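Side-chain contacts in DegV family protein (Streptococcus agalactiae, PDB 3LUP), which binds the fatty acid elaidic acid and may take part in lipid transport or fatty acid metabolism: residues L6-D11 with R132-C137; H86-F91 with D145-K150. All blocks are in the same frame, centred on the assembly; numbering follows the deposited sequence.

Contact 1: residues L6-D11 with R132-C137; sequences LALITD and RNALMC
Leu8, near the middle of strand 6-11, lays its side chain between Ala134 and Leu135 of the helix. Its CB sits 4.1 Å from Leu135 CD1. One bond further out, Leu8 CG is 4.0 Å from that same methyl. Of the two branch methyls, Leu8 CD1 lies 3.4 Å from Leu135 CD1, while Leu8 CD2 sits between Ala134 CB, at 3.9 Å, and that same Leu135 CD1, at 4.0 Å. Seen from the helix, Leu135 does all its touching through CD1: its CB leaves the helix neither toward the strand nor away from it, and chi1 of -105° with chi2 of 65° carries this one methyl back to Leu8. The two leucines pass alongside each other in opposite directions.

Arg132 and Asn133 point away from the strand and pair with each other. Arg132 NE donates to Asn133 OD1 over 3.0 Å, entering in the carbonyl plane and close to the guanidinium plane, which joins the two flat groups edge to edge. Arg132 NH1 also forms a salt bridge with Asp231, and Asn133 ND2 is bound by Gln154 OE1. Val131 and Val26 extend the apolar patch around the leucines. Helix 124-138 thus lies against a central strand of a parallel four-stranded sheet of order 2-1-3-4, the helix-on-sheet packing characteristic of an alpha/beta domain.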
ATOM      1  N   LEU A   6      -4.902  -3.220 -22.630  1.00 29.87           N
ATOM      2  CA  LEU A   6      -4.042  -3.294 -21.460  1.00 29.89           C
ATOM      3  C   LEU A   6      -4.831  -3.717 -20.229  1.00 30.36           C
ATOM      4  O   LEU A   6      -5.918  -3.184 -19.968  1.00 30.83           O
ATOM      5  CB  LEU A   6      -3.385  -1.937 -21.213  1.00 29.55           C
ATOM      6  CG  LEU A   6      -2.626  -1.714 -19.899  1.00 29.15           C
ATOM      7  CD1 LEU A   6      -1.312  -2.514 -19.885  1.00 28.63           C
ATOM      8  CD2 LEU A   6      -2.368  -0.232 -19.674  1.00 27.28           C
ATOM      9  N   ALA A   7      -4.295  -4.686 -19.486  1.00 30.25           N
ATOM     10  CA  ALA A   7      -4.923  -5.110 -18.252  1.00 30.23           C
ATOM     11  C   ALA A   7      -4.146  -4.559 -17.072  1.00 30.77           C
ATOM     12  O   ALA A   7      -2.909  -4.401 -17.135  1.00 30.78           O
ATOM     13  CB  ALA A   7      -4.994  -6.594 -18.179  1.00 29.96           C
ATOM     14  N   LEU A   8      -4.868  -4.266 -15.998  1.00 30.92           N
ATOM     15  CA  LEU A   8      -4.220  -3.877 -14.767  1.00 31.80           C
ATOM     16  C   LEU A   8      -4.438  -4.849 -13.630  1.00 32.13           C
ATOM     17  O   LEU A   8      -5.576  -5.148 -13.251  1.00 31.97           O
ATOM     18  CB  LEU A   8      -4.579  -2.441 -14.359  1.00 31.92           C
ATOM     19  CG  LEU A   8      -3.418  -1.558 -14.810  1.00 32.44           C
ATOM     20  CD1 LEU A   8      -3.760  -0.869 -16.114  1.00 31.97           C
ATOM     21  CD2 LEU A   8      -2.988  -0.573 -13.743  1.00 32.12           C
ATOM     22  N   ILE A   9      -3.328  -5.357 -13.098  1.00 32.45           N
ATOM     23  CA  ILE A   9      -3.412  -6.268 -11.963  1.00 33.02           C
ATOM     24  C   ILE A   9      -2.774  -5.680 -10.702  1.00 33.05           C
ATOM     25  O   ILE A   9      -1.682  -5.068 -10.734  1.00 32.37           O
ATOM     26  CB  ILE A   9      -2.849  -7.686 -12.270  1.00 33.08           C
ATOM     27  CG1 ILE A   9      -3.594  -8.330 -13.432  1.00 34.40           C
ATOM     28  CG2 ILE A   9      -3.044  -8.609 -11.094  1.00 32.79           C
ATOM     29  CD1 ILE A   9      -3.063  -7.981 -14.785  1.00 36.96           C
ATOM     30  N   THR A  10      -3.498  -5.870  -9.604  1.00 32.92           N
ATOM     31  CA  THR A  10      -3.082  -5.410  -8.302  1.00 33.06           C
ATOM     32  C   THR A  10      -3.566  -6.390  -7.251  1.00 32.89           C
ATOM     33  O   THR A  10      -4.126  -7.419  -7.590  1.00 32.92           O
ATOM     34  CB  THR A  10      -3.604  -3.984  -8.015  1.00 33.08           C
ATOM     35  OG1 THR A  10      -3.079  -3.540  -6.752  1.00 33.94           O
ATOM     36  CG2 THR A  10      -5.125  -3.948  -7.991  1.00 32.22           C
ATOM     37  N   ASP A  11      -3.338  -6.078  -5.983  1.00 32.95           N
ATOM     38  CA  ASP A  11      -3.795  -6.937  -4.912  1.00 33.62           C
ATOM     39  C   ASP A  11      -4.654  -6.115  -3.974  1.00 33.43           C
ATOM     40  O   ASP A  11      -4.752  -4.910  -4.123  1.00 33.64           O
ATOM     41  CB  ASP A  11      -2.613  -7.595  -4.191  1.00 33.76           C
ATOM     42  CG  ASP A  11      -1.548  -6.588  -3.768  1.00 36.66           C
ATOM     43  OD1 ASP A  11      -1.883  -5.638  -3.002  1.00 36.80           O
ATOM     44  OD2 ASP A  11      -0.377  -6.754  -4.213  1.00 38.19           O
ATOM     45  N   ARG A 132      -4.973   3.707 -10.950  1.00 31.82           N
ATOM     46  CA  ARG A 132      -5.735   4.798 -11.527  1.00 32.10           C
ATOM     47  C   ARG A 132      -4.920   5.647 -12.523  1.00 32.52           C
ATOM     48  O   ARG A 132      -5.397   5.937 -13.618  1.00 32.92           O
ATOM     49  CB  ARG A 132      -6.286   5.657 -10.394  1.00 31.97           C
ATOM     50  CG  ARG A 132      -7.350   6.653 -10.781  1.00 32.37           C
ATOM     51  CD  ARG A 132      -6.764   7.970 -11.250  1.00 33.89           C
ATOM     52  NE  ARG A 132      -5.751   8.470 -10.325  1.00 34.50           N
ATOM     53  CZ  ARG A 132      -6.016   9.145  -9.210  1.00 35.21           C
ATOM     54  NH1 ARG A 132      -5.017   9.565  -8.442  1.00 36.48           N
ATOM     55  NH2 ARG A 132      -7.273   9.401  -8.859  1.00 34.79           N
ATOM     56  N   ASN A 133      -3.712   6.053 -12.143  1.00 33.03           N
ATOM     57  CA  ASN A 133      -2.848   6.847 -13.022  1.00 33.77           C
ATOM     58  C   ASN A 133      -2.566   6.142 -14.337  1.00 34.77           C
ATOM     59  O   ASN A 133      -2.706   6.732 -15.411  1.00 34.65           O
ATOM     60  CB  ASN A 133      -1.527   7.225 -12.336  1.00 33.09           C
ATOM     61  CG  ASN A 133      -1.724   8.212 -11.215  1.00 32.59           C
ATOM     62  OD1 ASN A 133      -2.851   8.602 -10.919  1.00 32.78           O
ATOM     63  ND2 ASN A 133      -0.636   8.611 -10.567  1.00 30.66           N
ATOM     64  N   ALA A 134      -2.185   4.872 -14.246  1.00 36.10           N
ATOM     65  CA  ALA A 134      -1.852   4.097 -15.426  1.00 37.88           C
ATOM     66  C   ALA A 134      -3.063   4.009 -16.343  1.00 39.30           C
ATOM     67  O   ALA A 134      -2.927   4.008 -17.564  1.00 39.36           O
ATOM     68  CB  ALA A 134      -1.371   2.713 -15.039  1.00 37.77           C
ATOM     69  N   LEU A 135      -4.249   3.959 -15.744  1.00 41.26           N
ATOM     70  CA  LEU A 135      -5.499   3.938 -16.501  1.00 43.12           C
ATOM     71  C   LEU A 135      -5.737   5.187 -17.335  1.00 44.10           C
ATOM     72  O   LEU A 135      -6.041   5.079 -18.523  1.00 43.97           O
ATOM     73  CB  LEU A 135      -6.690   3.683 -15.582  1.00 43.26           C
ATOM     74  CG  LEU A 135      -7.276   2.273 -15.651  1.00 44.28           C
ATOM     75  CD1 LEU A 135      -6.306   1.229 -15.161  1.00 44.23           C
ATOM     76  CD2 LEU A 135      -8.553   2.236 -14.843  1.00 45.32           C
HETATM   77  N   MSE A 136      -5.595   6.361 -16.718  1.00 45.58           N
HETATM   78  CA  MSE A 136      -5.771   7.625 -17.437  1.00 47.20           C
HETATM   79  C   MSE A 136      -4.696   7.801 -18.532  1.00 47.02           C
HETATM   80  O   MSE A 136      -4.964   8.406 -19.570  1.00 46.83           O
HETATM   81  CB  MSE A 136      -5.754   8.834 -16.488  1.00 48.09           C
HETATM   82  CG  MSE A 136      -6.568   8.736 -15.197  1.00 52.34           C
HETATM   83 SE   MSE A 136      -6.064  10.249 -13.988  0.75 64.79          SE
HETATM   84  CE  MSE A 136      -6.876  11.733 -14.994  1.00 61.15           C
ATOM     85  N   CYS A 137      -3.486   7.285 -18.284  1.00 47.03           N
ATOM     86  CA  CYS A 137      -2.398   7.275 -19.273  1.00 47.06           C
ATOM     87  C   CYS A 137      -2.755   6.447 -20.507  1.00 46.93           C
ATOM     88  O   CYS A 137      -2.487   6.850 -21.643  1.00 46.84           O
ATOM     89  CB  CYS A 137      -1.133   6.687 -18.657  1.00 47.01           C
ATOM     90  SG  CYS A 137      -0.271   7.756 -17.518  1.00 48.65           S
TER

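Contact 2: residues H86-F91 with D145-K150; sequences HVLGLF and DVIVNK
Leu88 meets Ile147 and Val148 through methyl groups alone, and the flat groups take no part in that patch. His86, at the start of the strand, meets the ring of Phe144 with the planes about 35° apart, and its NE2 is 6.6 Å from Asp145 OD1, too far for a direct bond. The Phe91 ring lies on the other face of the sheet, away from the patch, where it packs on Ile9 and meets Phe99 edge-to-face. The amide of Asn149 turns back along its own helix, where ND2 gives a weak hydrogen bond to Asp145 O.

The apolar patch is a simple fork. In Leu88, CG lies anti to the backbone N (chi1 -171°), which extends the side chain off the strand and sets one methyl on each helix residue. Its CD2 comes to 4.4 Å from CG2, the short branch of Ile147, and its CD1 to 4.3 Å from CG2 of Val148. These are loose apolar approaches with little buried surface.

Ala116 of strand 114-116 touches both Leu88 and Val148, Ala134 of helix 124-138 also packs on Leu88, and Cys137 meets Ile147. Helix 144-155 therefore sits beside helix 124-138, against strands 86-89 and 114-116.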
ATOM      1  N   HIS A  86      -1.295  -6.149 -23.465  1.00 30.54           N
ATOM      2  CA  HIS A  86      -0.300  -5.744 -22.491  1.00 30.52           C
ATOM      3  C   HIS A  86      -0.849  -5.901 -21.092  1.00 31.23           C
ATOM      4  O   HIS A  86      -2.073  -5.868 -20.875  1.00 31.16           O
ATOM      5  CB  HIS A  86       0.094  -4.291 -22.689  1.00 30.41           C
ATOM      6  CG  HIS A  86       0.730  -3.998 -24.014  1.00 30.08           C
ATOM      7  ND1 HIS A  86       0.010  -3.920 -25.185  1.00 29.22           N
ATOM      8  CD2 HIS A  86       2.016  -3.738 -24.347  1.00 29.32           C
ATOM      9  CE1 HIS A  86       0.827  -3.636 -26.183  1.00 29.46           C
ATOM     10  NE2 HIS A  86       2.050  -3.524 -25.702  1.00 28.94           N
ATOM     11  N   VAL A  87       0.071  -6.057 -20.138  1.00 31.51           N
ATOM     12  CA  VAL A  87      -0.276  -6.184 -18.726  1.00 31.56           C
ATOM     13  C   VAL A  87       0.657  -5.336 -17.851  1.00 31.61           C
ATOM     14  O   VAL A  87       1.888  -5.418 -17.978  1.00 31.51           O
ATOM     15  CB  VAL A  87      -0.214  -7.669 -18.273  1.00 31.77           C
ATOM     16  CG1 VAL A  87      -0.461  -7.797 -16.770  1.00 30.89           C
ATOM     17  CG2 VAL A  87      -1.209  -8.525 -19.056  1.00 31.44           C
ATOM     18  N   LEU A  88       0.062  -4.531 -16.964  1.00 31.41           N
ATOM     19  CA  LEU A  88       0.822  -3.852 -15.901  1.00 31.01           C
ATOM     20  C   LEU A  88       0.403  -4.334 -14.510  1.00 31.26           C
ATOM     21  O   LEU A  88      -0.743  -4.142 -14.083  1.00 31.09           O
ATOM     22  CB  LEU A  88       0.687  -2.335 -16.015  1.00 30.66           C
ATOM     23  CG  LEU A  88       1.580  -1.461 -15.131  1.00 30.12           C
ATOM     24  CD1 LEU A  88       3.051  -1.722 -15.368  1.00 29.04           C
ATOM     25  CD2 LEU A  88       1.262  -0.005 -15.401  1.00 29.59           C
ATOM     26  N   GLY A  89       1.336  -4.992 -13.824  1.00 31.67           N
ATOM     27  CA  GLY A  89       1.089  -5.525 -12.485  1.00 31.76           C
ATOM     28  C   GLY A  89       1.704  -4.603 -11.453  1.00 32.23           C
ATOM     29  O   GLY A  89       2.934  -4.420 -11.424  1.00 32.02           O
ATOM     30  N   LEU A  90       0.836  -4.006 -10.630  1.00 32.32           N
ATOM     31  CA  LEU A  90       1.229  -3.056  -9.570  1.00 32.41           C
ATOM     32  C   LEU A  90       0.848  -3.580  -8.173  1.00 32.40           C
ATOM     33  O   LEU A  90      -0.238  -3.303  -7.642  1.00 31.20           O
ATOM     34  CB  LEU A  90       0.609  -1.681  -9.817  1.00 32.35           C
ATOM     35  CG  LEU A  90       1.073  -0.904 -11.047  1.00 32.86           C
ATOM     36  CD1 LEU A  90       0.267   0.382 -11.168  1.00 33.68           C
ATOM     37  CD2 LEU A  90       2.560  -0.601 -10.983  1.00 32.58           C
ATOM     38  N   PHE A  91       1.764  -4.353  -7.600  1.00 33.00           N
ATOM     39  CA  PHE A  91       1.513  -5.044  -6.354  1.00 33.77           C
ATOM     40  C   PHE A  91       2.269  -4.421  -5.185  1.00 34.56           C
ATOM     41  O   PHE A  91       3.183  -3.598  -5.373  1.00 34.52           O
ATOM     42  CB  PHE A  91       1.897  -6.518  -6.484  1.00 33.70           C
ATOM     43  CG  PHE A  91       1.293  -7.195  -7.676  1.00 33.74           C
ATOM     44  CD1 PHE A  91      -0.060  -7.539  -7.684  1.00 33.35           C
ATOM     45  CD2 PHE A  91       2.076  -7.484  -8.792  1.00 32.52           C
ATOM     46  CE1 PHE A  91      -0.629  -8.145  -8.788  1.00 33.83           C
ATOM     47  CE2 PHE A  91       1.532  -8.102  -9.895  1.00 33.75           C
ATOM     48  CZ  PHE A  91       0.167  -8.434  -9.905  1.00 34.77           C
ATOM     49  N   ASP A 145       5.518   1.362 -23.059  1.00 37.10           N
ATOM     50  CA  ASP A 145       6.820   1.731 -22.462  1.00 37.01           C
ATOM     51  C   ASP A 145       6.808   3.098 -21.786  1.00 36.06           C
ATOM     52  O   ASP A 145       7.450   3.286 -20.754  1.00 35.95           O
ATOM     53  CB  ASP A 145       7.954   1.681 -23.483  1.00 37.46           C
ATOM     54  CG  ASP A 145       8.304   0.270 -23.893  1.00 39.24           C
ATOM     55  OD1 ASP A 145       7.608  -0.678 -23.450  1.00 39.95           O
ATOM     56  OD2 ASP A 145       9.277   0.115 -24.667  1.00 41.57           O
ATOM     57  N   VAL A 146       6.071   4.030 -22.384  1.00 34.98           N
ATOM     58  CA  VAL A 146       5.903   5.369 -21.850  1.00 34.23           C
ATOM     59  C   VAL A 146       5.064   5.354 -20.558  1.00 33.82           C
ATOM     60  O   VAL A 146       5.404   6.029 -19.581  1.00 34.22           O
ATOM     61  CB  VAL A 146       5.294   6.324 -22.913  1.00 34.20           C
ATOM     62  CG1 VAL A 146       5.219   7.760 -22.398  1.00 33.83           C
ATOM     63  CG2 VAL A 146       6.116   6.279 -24.193  1.00 34.41           C
ATOM     64  N   ILE A 147       3.978   4.589 -20.544  1.00 32.80           N
ATOM     65  CA  ILE A 147       3.172   4.476 -19.344  1.00 31.84           C
ATOM     66  C   ILE A 147       4.047   3.930 -18.231  1.00 31.62           C
ATOM     67  O   ILE A 147       4.201   4.579 -17.202  1.00 31.88           O
ATOM     68  CB  ILE A 147       1.922   3.608 -19.573  1.00 31.90           C
ATOM     69  CG1 ILE A 147       1.002   4.304 -20.590  1.00 31.69           C
ATOM     70  CG2 ILE A 147       1.201   3.344 -18.253  1.00 31.50           C
ATOM     71  CD1 ILE A 147      -0.308   3.606 -20.872  1.00 30.61           C
ATOM     72  N   VAL A 148       4.650   2.763 -18.470  1.00 31.38           N
ATOM     73  CA  VAL A 148       5.595   2.101 -17.542  1.00 31.15           C
ATOM     74  C   VAL A 148       6.654   3.069 -17.012  1.00 31.22           C
ATOM     75  O   VAL A 148       7.066   3.033 -15.835  1.00 30.77           O
ATOM     76  CB  VAL A 148       6.329   0.930 -18.251  1.00 30.99           C
ATOM     77  CG1 VAL A 148       7.405   0.334 -17.358  1.00 31.25           C
ATOM     78  CG2 VAL A 148       5.360  -0.138 -18.657  1.00 30.91           C
ATOM     79  N   ASN A 149       7.106   3.917 -17.926  1.00 31.24           N
ATOM     80  CA  ASN A 149       8.066   4.945 -17.633  1.00 31.14           C
ATOM     81  C   ASN A 149       7.509   5.959 -16.635  1.00 30.78           C
ATOM     82  O   ASN A 149       8.110   6.204 -15.583  1.00 30.49           O
ATOM     83  CB  ASN A 149       8.397   5.635 -18.927  1.00 31.27           C
ATOM     84  CG  ASN A 149       9.844   5.702 -19.168  1.00 32.53           C
ATOM     85  OD1 ASN A 149      10.511   6.629 -18.695  1.00 34.06           O
ATOM     86  ND2 ASN A 149      10.370   4.726 -19.918  1.00 32.57           N
ATOM     87  N   LYS A 150       6.357   6.533 -16.981  1.00 30.40           N
ATOM     88  CA  LYS A 150       5.678   7.521 -16.152  1.00 30.21           C
ATOM     89  C   LYS A 150       5.371   6.942 -14.778  1.00 30.39           C
ATOM     90  O   LYS A 150       5.504   7.634 -13.767  1.00 30.57           O
ATOM     91  CB  LYS A 150       4.392   7.993 -16.829  1.00 29.82           C
ATOM     92  CG  LYS A 150       3.762   9.232 -16.205  1.00 29.97           C
ATOM     93  CD  LYS A 150       2.808   9.917 -17.200  1.00 30.89           C
ATOM     94  CE  LYS A 150       1.875  10.936 -16.538  1.00 30.09           C
ATOM     95  NZ  LYS A 150       2.459  12.292 -16.424  1.00 29.05           N
TER

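How the contacts relate
Contacts 1 and 2 lie about 8 Å apart, centre to centre, and stack successive helices, 124-138 and 144-155, on neighbouring strands of one parallel sheet. Ala7 N to His86 O and Ile9 O to Leu90 N, probable hydrogen bonds, tie the strands together. Ala134 joins the two apolar patches, since Leu8 and Leu88 both pack on it. Both contacts are apolar, but contact 1 is wholly buried and larger, 148 Å² against 87 Å², whereas contact 2 includes the partly exposed Val148 on a helix whose outer residues face solvent. Polar bonds lie off both patches, for example where the strands end: Thr10 OG1 bonds Leu90 O, and Asp11 OD2 takes Ile92 N.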